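Local coordinates for nisin biosynthesis protein nisC (Lactococcus lactis subsp. lactis, PDB 2G0D) that cyclises the dehydrated nisin precursor, adding cysteine thiols to dehydroamino acids at a zinc site to form the thioether rings of this lantibiotic, at residues 30-33 with 34-37; 64-67 with 68-72; 308-311 with 312-316; 357-360 with 361-365; 389-392 with 393-397. All blocks are in the same frame, centred on the assembly; numbering follows the deposited sequence.

Contact 1 of 5, residues 30-33 with 34-37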
loop_
_atom_site.group_PDB
_atom_site.type_symbol
_atom_site.label_atom_id
_atom_site.label_comp_id
_atom_site.label_asym_id
_atom_site.label_seq_id
_atom_site.Cartn_x
_atom_site.Cartn_y
_atom_site.Cartn_z
ATOM N N GLU A 30 -13.951 3.331 12.013
ATOM C CA GLU A 30 -13.830 1.985 12.561
ATOM C C GLU A 30 -14.014 0.847 11.547
ATOM O O GLU A 30 -13.713 -0.295 11.844
ATOM C CB GLU A 30 -14.688 1.811 13.815
ATOM C CG GLU A 30 -16.177 1.685 13.628
ATOM C CD GLU A 30 -16.921 1.703 14.979
ATOM O OE1 GLU A 30 -16.491 2.420 15.923
ATOM O OE2 GLU A 30 -17.929 0.987 15.096
ATOM N N LEU A 31 -14.488 1.168 10.351
ATOM C CA LEU A 31 -14.600 0.146 9.313
ATOM C C LEU A 31 -13.475 0.195 8.277
ATOM O O LEU A 31 -13.488 -0.562 7.321
ATOM C CB LEU A 31 -15.965 0.203 8.628
ATOM C CG LEU A 31 -17.114 -0.101 9.582
ATOM C CD1 LEU A 31 -17.964 1.147 9.722
ATOM C CD2 LEU A 31 -17.947 -1.228 9.062
ATOM N N THR A 32 -12.507 1.085 8.486
ATOM C CA THR A 32 -11.423 1.303 7.525
ATOM C C THR A 32 -10.250 0.372 7.801
ATOM O O THR A 32 -9.968 0.033 8.945
ATOM C CB THR A 32 -10.897 2.763 7.578
ATOM O OG1 THR A 32 -10.226 2.987 8.832
ATOM C CG2 THR A 32 -12.047 3.776 7.406
ATOM N N LEU A 33 -9.545 -0.023 6.749
ATOM C CA LEU A 33 -8.250 -0.691 6.923
ATOM C C LEU A 33 -7.259 0.223 7.665
ATOM O O LEU A 33 -6.512 -0.242 8.541
ATOM C CB LEU A 33 -7.679 -1.142 5.572
ATOM C CG LEU A 33 -6.251 -1.735 5.540
ATOM C CD1 LEU A 33 -6.051 -2.912 6.546
ATOM C CD2 LEU A 33 -5.890 -2.166 4.107
ATOM N N SER A 34 -7.283 1.519 7.347
ATOM C CA SER A 34 -6.306 2.473 7.887
ATOM C C SER A 34 -6.215 2.461 9.380
ATOM O O SER A 34 -5.096 2.423 9.915
ATOM C CB SER A 34 -6.644 3.913 7.484
ATOM O OG SER A 34 -6.373 4.077 6.127
ATOM N N THR A 35 -7.380 2.551 10.038
ATOM C CA THR A 35 -7.450 2.777 11.490
ATOM C C THR A 35 -8.427 1.857 12.228
ATOM O O THR A 35 -8.473 1.866 13.453
ATOM C CB THR A 35 -7.883 4.237 11.834
ATOM O OG1 THR A 35 -9.145 4.498 11.212
ATOM C CG2 THR A 35 -6.854 5.277 11.337
ATOM N N GLY A 36 -9.216 1.080 11.500
ATOM C CA GLY A 36 -10.335 0.376 12.117
ATOM C C GLY A 36 -10.225 -1.137 12.088
ATOM O O GLY A 36 -9.117 -1.700 11.984
ATOM N N LEU A 37 -11.382 -1.787 12.157
ATOM C CA LEU A 37 -11.474 -3.237 12.397
ATOM C C LEU A 37 -10.817 -4.179 11.380
ATOM O O LEU A 37 -10.286 -5.199 11.761
ATOM C CB LEU A 37 -12.926 -3.648 12.628
ATOM C CG LEU A 37 -13.429 -3.251 14.019
ATOM C CD1 LEU A 37 -14.979 -3.350 14.074
ATOM C CD2 LEU A 37 -12.779 -4.127 15.115
HETATM O O HOH W 1 -6.638 -0.862 11.082
#

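Contact 2 of 5, residues 64-67 with 68-72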
loop_
_atom_site.group_PDB
_atom_site.type_symbol
_atom_site.label_atom_id
_atom_site.label_comp_id
_atom_site.label_asym_id
_atom_site.label_seq_id
_atom_site.Cartn_x
_atom_site.Cartn_y
_atom_site.Cartn_z
ATOM N N ILE A 64 -16.371 -9.116 12.499
ATOM C CA ILE A 64 -16.988 -9.269 11.183
ATOM C C ILE A 64 -18.510 -9.067 11.256
ATOM O O ILE A 64 -19.078 -8.277 10.494
ATOM C CB ILE A 64 -16.647 -10.635 10.527
ATOM C CG1 ILE A 64 -15.169 -10.690 10.099
ATOM C CG2 ILE A 64 -17.507 -10.866 9.304
ATOM C CD1 ILE A 64 -14.681 -12.078 9.830
ATOM N N GLU A 65 -19.175 -9.771 12.170
ATOM C CA GLU A 65 -20.604 -9.569 12.336
ATOM C C GLU A 65 -20.905 -8.107 12.663
ATOM O O GLU A 65 -21.842 -7.521 12.106
ATOM C CB GLU A 65 -21.218 -10.541 13.351
ATOM C CG GLU A 65 -21.484 -11.957 12.771
ATOM C CD GLU A 65 -22.224 -11.967 11.408
ATOM O OE1 GLU A 65 -23.491 -11.841 11.383
ATOM O OE2 GLU A 65 -21.534 -12.129 10.357
ATOM N N TYR A 66 -20.080 -7.506 13.516
ATOM C CA TYR A 66 -20.214 -6.081 13.814
ATOM C C TYR A 66 -20.049 -5.231 12.555
ATOM O O TYR A 66 -20.743 -4.238 12.396
ATOM C CB TYR A 66 -19.216 -5.657 14.882
ATOM C CG TYR A 66 -19.263 -4.200 15.253
ATOM C CD1 TYR A 66 -20.098 -3.754 16.275
ATOM C CD2 TYR A 66 -18.455 -3.265 14.601
ATOM C CE1 TYR A 66 -20.145 -2.407 16.632
ATOM C CE2 TYR A 66 -18.468 -1.921 14.955
ATOM C CZ TYR A 66 -19.329 -1.494 15.981
ATOM O OH TYR A 66 -19.373 -0.164 16.361
ATOM N N ILE A 67 -19.122 -5.610 11.671
ATOM C CA ILE A 67 -18.960 -4.901 10.400
ATOM C C ILE A 67 -20.185 -5.014 9.473
ATOM O O ILE A 67 -20.658 -3.991 8.971
ATOM C CB ILE A 67 -17.664 -5.306 9.630
ATOM C CG1 ILE A 67 -16.403 -4.719 10.304
ATOM C CG2 ILE A 67 -17.748 -4.844 8.181
ATOM C CD1 ILE A 67 -15.106 -5.264 9.730
ATOM N N VAL A 68 -20.688 -6.227 9.220
ATOM C CA VAL A 68 -21.857 -6.348 8.318
ATOM C C VAL A 68 -23.089 -5.606 8.859
ATOM O O VAL A 68 -23.832 -4.971 8.099
ATOM C CB VAL A 68 -22.154 -7.814 7.762
ATOM C CG1 VAL A 68 -21.291 -8.900 8.409
ATOM C CG2 VAL A 68 -23.663 -8.169 7.805
ATOM N N SER A 69 -23.261 -5.631 10.175
ATOM C CA SER A 69 -24.343 -4.900 10.816
ATOM C C SER A 69 -24.269 -3.396 10.543
ATOM O O SER A 69 -25.305 -2.751 10.310
ATOM C CB SER A 69 -24.344 -5.170 12.315
ATOM O OG SER A 69 -24.838 -4.045 13.007
ATOM N N LYS A 70 -23.052 -2.847 10.568
ATOM C CA LYS A 70 -22.842 -1.417 10.312
ATOM C C LYS A 70 -22.997 -1.070 8.840
ATOM O O LYS A 70 -23.419 0.039 8.509
ATOM C CB LYS A 70 -21.458 -0.960 10.787
ATOM C CG LYS A 70 -21.284 -0.903 12.292
ATOM C CD LYS A 70 -22.326 -0.005 12.938
ATOM C CE LYS A 70 -22.183 -0.004 14.439
ATOM N NZ LYS A 70 -21.093 0.927 14.806
ATOM N N LEU A 71 -22.628 -2.017 7.975
ATOM C CA LEU A 71 -22.737 -1.875 6.525
ATOM C C LEU A 71 -24.197 -1.902 6.134
ATOM O O LEU A 71 -24.634 -1.101 5.317
ATOM C CB LEU A 71 -22.010 -3.011 5.788
ATOM C CG LEU A 71 -20.477 -3.055 5.640
ATOM C CD1 LEU A 71 -20.046 -4.222 4.760
ATOM C CD2 LEU A 71 -19.916 -1.753 5.104
ATOM N N SER A 72 -24.945 -2.835 6.722
ATOM C CA SER A 72 -26.353 -3.002 6.395
ATOM C C SER A 72 -27.153 -1.742 6.750
ATOM O O SER A 72 -28.084 -1.379 6.038
ATOM C CB SER A 72 -26.934 -4.234 7.095
ATOM O OG SER A 72 -27.440 -3.896 8.376
#

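Contact 3 of 5, residues 308-311 with 312-316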
loop_
_atom_site.group_PDB
_atom_site.type_symbol
_atom_site.label_atom_id
_atom_site.label_comp_id
_atom_site.label_asym_id
_atom_site.label_seq_id
_atom_site.Cartn_x
_atom_site.Cartn_y
_atom_site.Cartn_z
ATOM N N LEU A 308 17.174 0.712 -1.943
ATOM C CA LEU A 308 16.636 0.369 -0.634
ATOM C C LEU A 308 17.776 0.380 0.384
ATOM O O LEU A 308 17.610 0.818 1.518
ATOM C CB LEU A 308 15.944 -1.006 -0.651
ATOM C CG LEU A 308 15.368 -1.481 0.706
ATOM C CD1 LEU A 308 14.402 -0.440 1.301
ATOM C CD2 LEU A 308 14.706 -2.853 0.581
ATOM N N GLU A 309 18.927 -0.117 -0.044
ATOM C CA GLU A 309 20.085 -0.254 0.834
ATOM C C GLU A 309 20.551 1.130 1.286
ATOM O O GLU A 309 20.873 1.322 2.457
ATOM C CB GLU A 309 21.192 -1.035 0.129
ATOM C CG GLU A 309 22.210 -1.614 1.051
ATOM C CD GLU A 309 23.271 -2.470 0.334
ATOM O OE1 GLU A 309 23.357 -2.460 -0.929
ATOM O OE2 GLU A 309 24.013 -3.164 1.064
ATOM N N SER A 310 20.518 2.087 0.360
ATOM C CA SER A 310 20.829 3.484 0.643
ATOM C C SER A 310 19.914 4.037 1.706
ATOM O O SER A 310 20.362 4.750 2.600
ATOM C CB SER A 310 20.664 4.344 -0.613
ATOM O OG SER A 310 21.299 5.587 -0.435
ATOM N N ALA A 311 18.629 3.731 1.583
ATOM C CA ALA A 311 17.617 4.192 2.534
ATOM C C ALA A 311 17.745 3.516 3.895
ATOM O O ALA A 311 17.571 4.156 4.912
ATOM C CB ALA A 311 16.235 3.984 1.969
ATOM N N MET A 312 18.072 2.231 3.915
ATOM C CA MET A 312 18.308 1.527 5.174
ATOM C C MET A 312 19.498 2.126 5.924
ATOM O O MET A 312 19.410 2.414 7.115
ATOM C CB MET A 312 18.487 0.025 4.933
ATOM C CG MET A 312 17.212 -0.686 4.394
ATOM S SD MET A 312 15.705 -0.309 5.339
ATOM C CE MET A 312 16.175 -0.896 6.981
ATOM N N GLN A 313 20.590 2.359 5.208
ATOM C CA GLN A 313 21.757 3.020 5.767
ATOM C C GLN A 313 21.414 4.389 6.338
ATOM O O GLN A 313 21.939 4.749 7.387
ATOM C CB GLN A 313 22.863 3.154 4.713
ATOM C CG GLN A 313 23.585 1.841 4.395
ATOM C CD GLN A 313 24.364 1.881 3.073
ATOM O OE1 GLN A 313 24.416 2.919 2.405
ATOM N NE2 GLN A 313 24.961 0.746 2.688
ATOM N N ARG A 314 20.534 5.119 5.644
ATOM C CA ARG A 314 20.257 6.553 5.900
ATOM C C ARG A 314 19.095 6.825 6.885
ATOM O O ARG A 314 19.245 7.596 7.826
ATOM C CB ARG A 314 19.994 7.261 4.554
ATOM C CG ARG A 314 19.824 8.787 4.597
ATOM C CD ARG A 314 19.547 9.358 3.210
ATOM N NE ARG A 314 18.512 8.573 2.526
ATOM C CZ ARG A 314 18.715 7.846 1.422
ATOM N NH1 ARG A 314 19.905 7.819 0.807
ATOM N NH2 ARG A 314 17.715 7.175 0.918
ATOM N N LYS A 315 17.947 6.184 6.650
ATOM C CA LYS A 315 16.742 6.329 7.478
ATOM C C LYS A 315 16.311 7.792 7.625
ATOM O O LYS A 315 15.958 8.243 8.701
ATOM C CB LYS A 315 16.889 5.668 8.865
ATOM C CG LYS A 315 17.515 4.288 8.871
ATOM C CD LYS A 315 17.329 3.620 10.207
ATOM C CE LYS A 315 18.612 3.103 10.757
ATOM N NZ LYS A 315 19.273 2.100 9.907
ATOM N N LEU A 316 16.303 8.510 6.515
ATOM C CA LEU A 316 15.956 9.920 6.509
ATOM C C LEU A 316 14.532 10.157 7.009
ATOM O O LEU A 316 13.577 9.528 6.535
ATOM C CB LEU A 316 16.141 10.448 5.091
ATOM C CG LEU A 316 16.195 11.939 4.834
ATOM C CD1 LEU A 316 17.406 12.604 5.525
ATOM C CD2 LEU A 316 16.184 12.150 3.326
#

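Contact 4 of 5, residues 357-360 with 361-365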
loop_
_atom_site.group_PDB
_atom_site.type_symbol
_atom_site.label_atom_id
_atom_site.label_comp_id
_atom_site.label_asym_id
_atom_site.label_seq_id
_atom_site.Cartn_x
_atom_site.Cartn_y
_atom_site.Cartn_z
ATOM N N SER A 357 12.788 -5.816 19.535
ATOM C CA SER A 357 11.325 -5.916 19.337
ATOM C C SER A 357 10.524 -5.537 20.570
ATOM O O SER A 357 9.465 -4.906 20.462
ATOM C CB SER A 357 10.921 -7.329 18.918
ATOM O OG SER A 357 10.623 -8.120 20.069
ATOM N N GLU A 358 11.027 -5.960 21.727
ATOM C CA GLU A 358 10.394 -5.708 23.013
ATOM C C GLU A 358 10.275 -4.212 23.290
ATOM O O GLU A 358 9.196 -3.712 23.632
ATOM C CB GLU A 358 11.166 -6.420 24.142
ATOM C CG GLU A 358 12.583 -5.871 24.452
ATOM C CD GLU A 358 13.565 -5.962 23.273
ATOM O OE1 GLU A 358 13.581 -7.012 22.578
ATOM O OE2 GLU A 358 14.321 -4.979 23.055
ATOM N N GLN A 359 11.392 -3.510 23.140
ATOM C CA GLN A 359 11.437 -2.069 23.332
ATOM C C GLN A 359 10.563 -1.352 22.283
ATOM O O GLN A 359 9.950 -0.327 22.568
ATOM C CB GLN A 359 12.899 -1.585 23.304
ATOM C CG GLN A 359 13.075 -0.085 23.095
ATOM C CD GLN A 359 14.518 0.390 23.257
ATOM O OE1 GLN A 359 15.385 -0.349 23.738
ATOM N NE2 GLN A 359 14.773 1.642 22.872
ATOM N N ILE A 360 10.488 -1.912 21.083
ATOM C CA ILE A 360 9.671 -1.311 20.028
ATOM C C ILE A 360 8.176 -1.229 20.428
ATOM O O ILE A 360 7.564 -0.179 20.301
ATOM C CB ILE A 360 9.898 -1.997 18.646
ATOM C CG1 ILE A 360 11.308 -1.663 18.128
ATOM C CG2 ILE A 360 8.842 -1.539 17.636
ATOM C CD1 ILE A 360 11.823 -2.572 16.982
ATOM N N LEU A 361 7.622 -2.319 20.953
ATOM C CA LEU A 361 6.216 -2.349 21.375
ATOM C C LEU A 361 5.903 -1.547 22.627
ATOM O O LEU A 361 4.863 -0.890 22.696
ATOM C CB LEU A 361 5.741 -3.779 21.578
ATOM C CG LEU A 361 5.459 -4.638 20.345
ATOM C CD1 LEU A 361 4.688 -5.885 20.747
ATOM C CD2 LEU A 361 4.701 -3.855 19.273
ATOM N N GLU A 362 6.792 -1.619 23.619
ATOM C CA GLU A 362 6.597 -0.946 24.898
ATOM C C GLU A 362 6.634 0.575 24.731
ATOM O O GLU A 362 5.831 1.291 25.329
ATOM C CB GLU A 362 7.666 -1.403 25.888
ATOM C CG GLU A 362 7.478 -0.903 27.316
ATOM C CD GLU A 362 8.796 -0.801 28.068
ATOM O OE1 GLU A 362 9.426 -1.862 28.308
ATOM O OE2 GLU A 362 9.199 0.341 28.411
ATOM N N GLU A 363 7.565 1.060 23.919
ATOM C CA GLU A 363 7.681 2.490 23.682
ATOM C C GLU A 363 6.797 2.947 22.532
ATOM O O GLU A 363 6.798 4.124 22.187
ATOM C CB GLU A 363 9.134 2.878 23.391
ATOM C CG GLU A 363 10.100 2.674 24.571
ATOM C CD GLU A 363 11.509 3.179 24.272
ATOM O OE1 GLU A 363 11.668 4.074 23.412
ATOM O OE2 GLU A 363 12.463 2.687 24.905
ATOM N N TYR A 364 6.052 2.028 21.922
ATOM C CA TYR A 364 5.183 2.404 20.811
ATOM C C TYR A 364 4.138 3.413 21.320
ATOM O O TYR A 364 3.446 3.164 22.306
ATOM C CB TYR A 364 4.534 1.170 20.148
ATOM C CG TYR A 364 4.125 1.431 18.718
ATOM C CD1 TYR A 364 4.904 0.993 17.663
ATOM C CD2 TYR A 364 2.982 2.177 18.431
ATOM C CE1 TYR A 364 4.546 1.275 16.346
ATOM C CE2 TYR A 364 2.623 2.474 17.133
ATOM C CZ TYR A 364 3.397 2.007 16.089
ATOM O OH TYR A 364 3.035 2.304 14.807
ATOM N N GLY A 365 4.051 4.566 20.667
ATOM C CA GLY A 365 3.118 5.610 21.102
ATOM C C GLY A 365 1.659 5.155 21.174
ATOM O O GLY A 365 1.195 4.370 20.327
#

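Contact 5 of 5, residues 389-392 with 393-397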
loop_
_atom_site.group_PDB
_atom_site.type_symbol
_atom_site.label_atom_id
_atom_site.label_comp_id
_atom_site.label_asym_id
_atom_site.label_seq_id
_atom_site.Cartn_x
_atom_site.Cartn_y
_atom_site.Cartn_z
ATOM N N SER A 389 6.684 -17.189 9.734
ATOM C CA SER A 389 6.656 -16.534 8.417
ATOM C C SER A 389 5.527 -16.956 7.486
ATOM O O SER A 389 5.313 -16.289 6.489
ATOM C CB SER A 389 8.020 -16.654 7.700
ATOM O OG SER A 389 8.306 -18.007 7.398
ATOM N N ILE A 390 4.823 -18.060 7.783
ATOM C CA ILE A 390 3.627 -18.371 7.012
ATOM C C ILE A 390 2.583 -17.259 7.238
ATOM O O ILE A 390 2.234 -16.942 8.387
ATOM C CB ILE A 390 3.050 -19.776 7.318
ATOM C CG1 ILE A 390 3.974 -20.865 6.756
ATOM C CG2 ILE A 390 1.645 -19.957 6.700
ATOM C CD1 ILE A 390 3.534 -22.250 7.069
ATOM N N ASN A 391 2.146 -16.643 6.136
ATOM C CA ASN A 391 1.075 -15.641 6.167
ATOM C C ASN A 391 -0.243 -16.315 5.986
ATOM O O ASN A 391 -0.507 -16.906 4.930
ATOM C CB ASN A 391 1.249 -14.557 5.082
ATOM C CG ASN A 391 2.306 -13.542 5.441
ATOM O OD1 ASN A 391 2.073 -12.346 5.327
ATOM N ND2 ASN A 391 3.463 -14.011 5.927
ATOM N N PHE A 392 -1.064 -16.234 7.027
ATOM C CA PHE A 392 -2.419 -16.736 6.980
ATOM C C PHE A 392 -3.350 -15.797 6.172
ATOM O O PHE A 392 -4.390 -16.238 5.685
ATOM C CB PHE A 392 -2.945 -16.914 8.406
ATOM C CG PHE A 392 -2.159 -17.909 9.221
ATOM C CD1 PHE A 392 -2.305 -19.283 8.999
ATOM C CD2 PHE A 392 -1.259 -17.476 10.202
ATOM C CE1 PHE A 392 -1.566 -20.211 9.749
ATOM C CE2 PHE A 392 -0.522 -18.384 10.959
ATOM C CZ PHE A 392 -0.671 -19.760 10.733
ATOM N N THR A 393 -2.951 -14.525 6.014
ATOM C CA THR A 393 -3.816 -13.510 5.410
ATOM C C THR A 393 -3.131 -12.881 4.218
ATOM O O THR A 393 -1.947 -13.126 3.986
ATOM C CB THR A 393 -4.124 -12.341 6.402
ATOM O OG1 THR A 393 -2.937 -11.566 6.627
ATOM C CG2 THR A 393 -4.651 -12.856 7.756
ATOM N N TYR A 394 -3.856 -12.007 3.509
ATOM C CA TYR A 394 -3.260 -11.230 2.422
ATOM C C TYR A 394 -2.905 -9.805 2.822
ATOM O O TYR A 394 -2.911 -8.904 1.975
ATOM C CB TYR A 394 -4.162 -11.247 1.158
ATOM C CG TYR A 394 -4.393 -12.637 0.593
ATOM C CD1 TYR A 394 -3.564 -13.157 -0.394
ATOM C CD2 TYR A 394 -5.422 -13.437 1.081
ATOM C CE1 TYR A 394 -3.764 -14.462 -0.909
ATOM C CE2 TYR A 394 -5.633 -14.737 0.605
ATOM C CZ TYR A 394 -4.806 -15.240 -0.392
ATOM O OH TYR A 394 -5.059 -16.514 -0.874
ATOM N N TRP A 395 -2.596 -9.580 4.093
ATOM C CA TRP A 395 -2.339 -8.206 4.583
ATOM C C TRP A 395 -1.302 -7.437 3.776
ATOM O O TRP A 395 -1.436 -6.222 3.586
ATOM C CB TRP A 395 -1.933 -8.178 6.068
ATOM C CG TRP A 395 -0.549 -8.722 6.400
ATOM C CD1 TRP A 395 -0.187 -10.052 6.509
ATOM C CD2 TRP A 395 0.628 -7.961 6.735
ATOM N NE1 TRP A 395 1.130 -10.146 6.875
ATOM C CE2 TRP A 395 1.658 -8.890 7.019
ATOM C CE3 TRP A 395 0.913 -6.579 6.825
ATOM C CZ2 TRP A 395 2.959 -8.492 7.383
ATOM C CZ3 TRP A 395 2.204 -6.185 7.191
ATOM C CH2 TRP A 395 3.215 -7.142 7.454
ATOM N N ARG A 396 -0.263 -8.137 3.321
ATOM C CA ARG A 396 0.843 -7.525 2.546
ATOM C C ARG A 396 0.438 -6.857 1.240
ATOM O O ARG A 396 1.122 -5.932 0.771
ATOM C CB ARG A 396 1.946 -8.570 2.262
ATOM C CG ARG A 396 2.891 -8.768 3.431
ATOM C CD ARG A 396 3.820 -10.015 3.250
ATOM N NE ARG A 396 4.707 -10.160 4.420
ATOM C CZ ARG A 396 5.397 -11.252 4.759
ATOM N NH1 ARG A 396 6.140 -11.204 5.869
ATOM N NH2 ARG A 396 5.351 -12.385 4.026
ATOM N N GLN A 397 -0.678 -7.339 0.665
ATOM C CA GLN A 397 -1.268 -6.776 -0.544
ATOM C C GLN A 397 -1.538 -5.294 -0.384
ATOM O O GLN A 397 -1.411 -4.532 -1.341
ATOM C CB GLN A 397 -2.584 -7.490 -0.886
ATOM C CG GLN A 397 -2.981 -7.446 -2.374
ATOM C CD GLN A 397 -2.086 -8.352 -3.269
ATOM O OE1 GLN A 397 -2.201 -8.359 -4.519
ATOM N NE2 GLN A 397 -1.212 -9.100 -2.640
HETATM O O HOH W 2 6.512 -14.880 4.654
HETATM O O HOH W 3 0.248 -11.552 3.554
#

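Contact 1 of 5, residues 30-33 with 34-37
Glu-30 and Gly-36 are brought close together by a tight reversal of the chain, their CA atoms 3.9 Å apart, and the two halves of the turn run 121° apart. The reversal lies in the loop that leads from helix 3-20 to helix 37-45 of the alpha toroid, and it illustrates how a turn can prepare a helix start: Gly-36 holds the N-cap position. Within it, Gly-36 N reaches back to Thr-32 O at 2.9 Å, the bond of an alpha-turn. Leu-37 N donates to Glu-30 O at 2.8 Å in an almost straight bond (178°), although it comes from above the carbonyl plane. The side chain of Leu-37 lies alongside the same carbonyl, with CB 3.5 Å from Glu-30 O. Thr-32 supplies the side-chain grip. Its OG1 sits between the backbone N and the carbonyl carbon (chi1 68°) and accepts from Thr-35 N at 3.1 Å, while its own proton goes to Gly-29 O just upstream. The hydroxyl thus ties the start and the far side of the turn together. Ser-34 OG bonds to Tyr-82 O, and Leu-33 packs on Tyr-82 and Phe-372, joining the turn to neighbouring loops. A water bridges the two halves, donating to Leu-33 O at 2.6 Å and to Gly-36 O at 2.8 Å.

Contact 2 of 5, residues 64-67 with 68-72
Val-68 opens the turn by donating its N-H to Ile-64 O at 2.9 Å, while its CG1 presses against that same oxygen at 3.1 Å. The second approach is tight, and it goes with a strained torsion: chi1 of 8° leaves CG1 nearly eclipsed with the backbone N. The bent chain of Glu-65 lies beside this methyl, pointing the same way, with OE2 3.8 Å from Val-68 CG1. Ser-69 follows with a backbone bond to Glu-65 O, and its CB rests 3.4 Å from that acceptor. These i to i+4 links are those of an alpha-helix, here helix 53-74 of the toroid, whose inner side packs on helices 37-45 and 85-92. Lys-70 keeps the backbone bond, to Tyr-66 O, and adds a side-chain contact with the same residue. Its CG lies over one face of the Tyr-66 ring, toward the rim, and bends at chi2 and chi4 (81°) fold the rest of the chain round so that NZ ends beside the phenol oxygen. The bond from Lys-70 NZ to Tyr-66 OH is modelled at 2.6 Å, but the hydroxyl's place is doubtful because it crowds Glu-30, with which Lys-70 NZ also forms a salt bridge. Leu-71 then lies side by side with Ile-67, its CG 4.1 Å from Ile-67 CG2, and Ile-67 continues inward to Leu-37 and Ile-41. Ser-72, one turn beyond Val-68, donates its hydroxyl to Ser-69 O from above the carbonyl plane.

Contact 3 of 5, residues 308-311 with 312-316
Arg-314 folds back along the helix onto Ser-310. CB starts 3.2 Å from Ser-310 O; with CG anti to the backbone N (chi1 -174°) and chi2 also extended, the chain runs on before a bend at chi3 (47°) turns the head group back over the preceding turn. NE is hydrogen-bonded elsewhere in the structure. CZ comes to rest above Ser-310 O, which lies under one face of the guanidinium, offset toward its rim. NH1 donates to Ser-310 OG at 2.9 Å, the hydroxyl oxygen standing 29° out of the guanidinium plane. NH2 passes 3.4 Å from Ala-311 CA and forms a salt bridge with Asp-275, so one head group clasps both its own helix and a neighbouring loop. This is the C-terminal end of helix 298-314 in the alpha toroid: Lys-315, with positive phi, is the first residue to leave the helical path. Its N still donates to Ala-311 O at 2.7 Å, and its side chain curls round to place NZ 2.8 Å from Met-312 O, giving a carbonyl of the last turn a side-chain donor. The Asp-275 carboxylate also receives Leu-316 N, and so spans the helix end. On the buried side Leu-308 and Met-312 lie alongside each other, Leu-308 CD1 being 4.2 Å from Met-312 CG, and both pack on helix 327-341.

Contact 4 of 5, residues 357-360 with 361-365
Gln-359 and Glu-363 meet on the outer surface one turn apart, their amide and carboxylate planes only 25° from parallel. Glu-363 OE2 lies 3.2 Å from Gln-359 NE2, yet the amide hydrogens point elsewhere and no hydrogen bond results; the same oxygen also touches Gln-359 CG at 3.4 Å. Both chains are extended beyond CG, but they leave the backbone differently: CG of Gln-359 is anti to its N (chi1 163°), whereas CG of Glu-363 lies beside its own N, and this brings the two ends together. Beneath them Glu-363 N donates to Gln-359 O at 3.1 Å, and Leu-361 N and Glu-362 N bond in the same way to Ser-357 O and Glu-358 O. They build the short helix 357-362, which ends here. Tyr-364 N no longer pairs with Ile-360 O, which lies instead close to the Tyr-364 side chain, 3.3 Å from its CB and in the plane of the ring at its edge; that N-H makes a weak bond to Leu-361 O instead. Farther out, Tyr-364 OH is fixed by Glu-374 O, and its ring leans on Ile-376 and Cys-379, with the zinc ion about 11 Å from the side chain. Leu-361 meets helix 3-20 at Ile-4 and Asn-7, while Ser-357 OG bonds to the amine of Lys-1.

Contact 5 of 5, residues 389-392 with 393-397
Asn-391 and Arg-396 meet at the turn after helix 376-387 of the toroid, where Thr-393 forms an ST turn: its OG1, held between the backbone N and the carbonyl carbon, accepts from Trp-395 N at 3.2 Å. The same hydroxyl is paired outside the turn with Glu-46. Among the hydrogen bonds, Asn-391 uses both ends of its amide. OD1 receives Trp-395 NE1 at 2.9 Å in a weak, strongly bent bond (121°): the amide and indole planes are almost parallel (6°) but offset in height, so OD1 lies off the indole plane and the N-H cannot point straight at it. ND2 donates to Ser-389 O at 3.0 Å, which lies in the amide plane, and this second bond probably helps fix the rotation of the group. Of the flat groups, the Arg-396 guanidinium places one face over the Asn-391 amide, with the planes 39° apart. OD1 sits above that face, an arrangement that should suit the cation, whereas ND2 lies near NH2 and offers it no acceptor. Arg-396 finds its charged partners elsewhere, in salt bridges to Glu-332 and Asp-403. Its extended chain serves the apolar contacts too, because CG rests 3.8 Å above the centre of the Trp-395 ring. Waters complete the scheme. One donates to Ser-389 O and accepts from Arg-396 NH2 at the edge of the guanidinium, in its plane. The other gives its hydrogens to Asn-391 OD1 and to Thr-393 O, each at 2.7 Å.

In the fold
Contacts 1 and 5 are buried loop turns, knit by threonine hydroxyls and bridging waters, and both meet helix 37-45: one leads into it, the other packs against it. Contacts 2, 3 and 4 are partly buried helical turns in which regular backbone bonds dominate, with exposed polar residues most numerous in contact 4. Contacts 1 and 2 touch directly, through the Glu-30 to Lys-70 salt bridge and through Leu-31 on Ile-67. Contact 3 lies across the chain's centre from contact 2, about 42 Å between centres. Contacts 3 and 4 both mark helix ends, but contact 3 has an arginine and a lysine folded back on the last turn, whereas at contact 4 the backbone bonding lapses at Tyr-364.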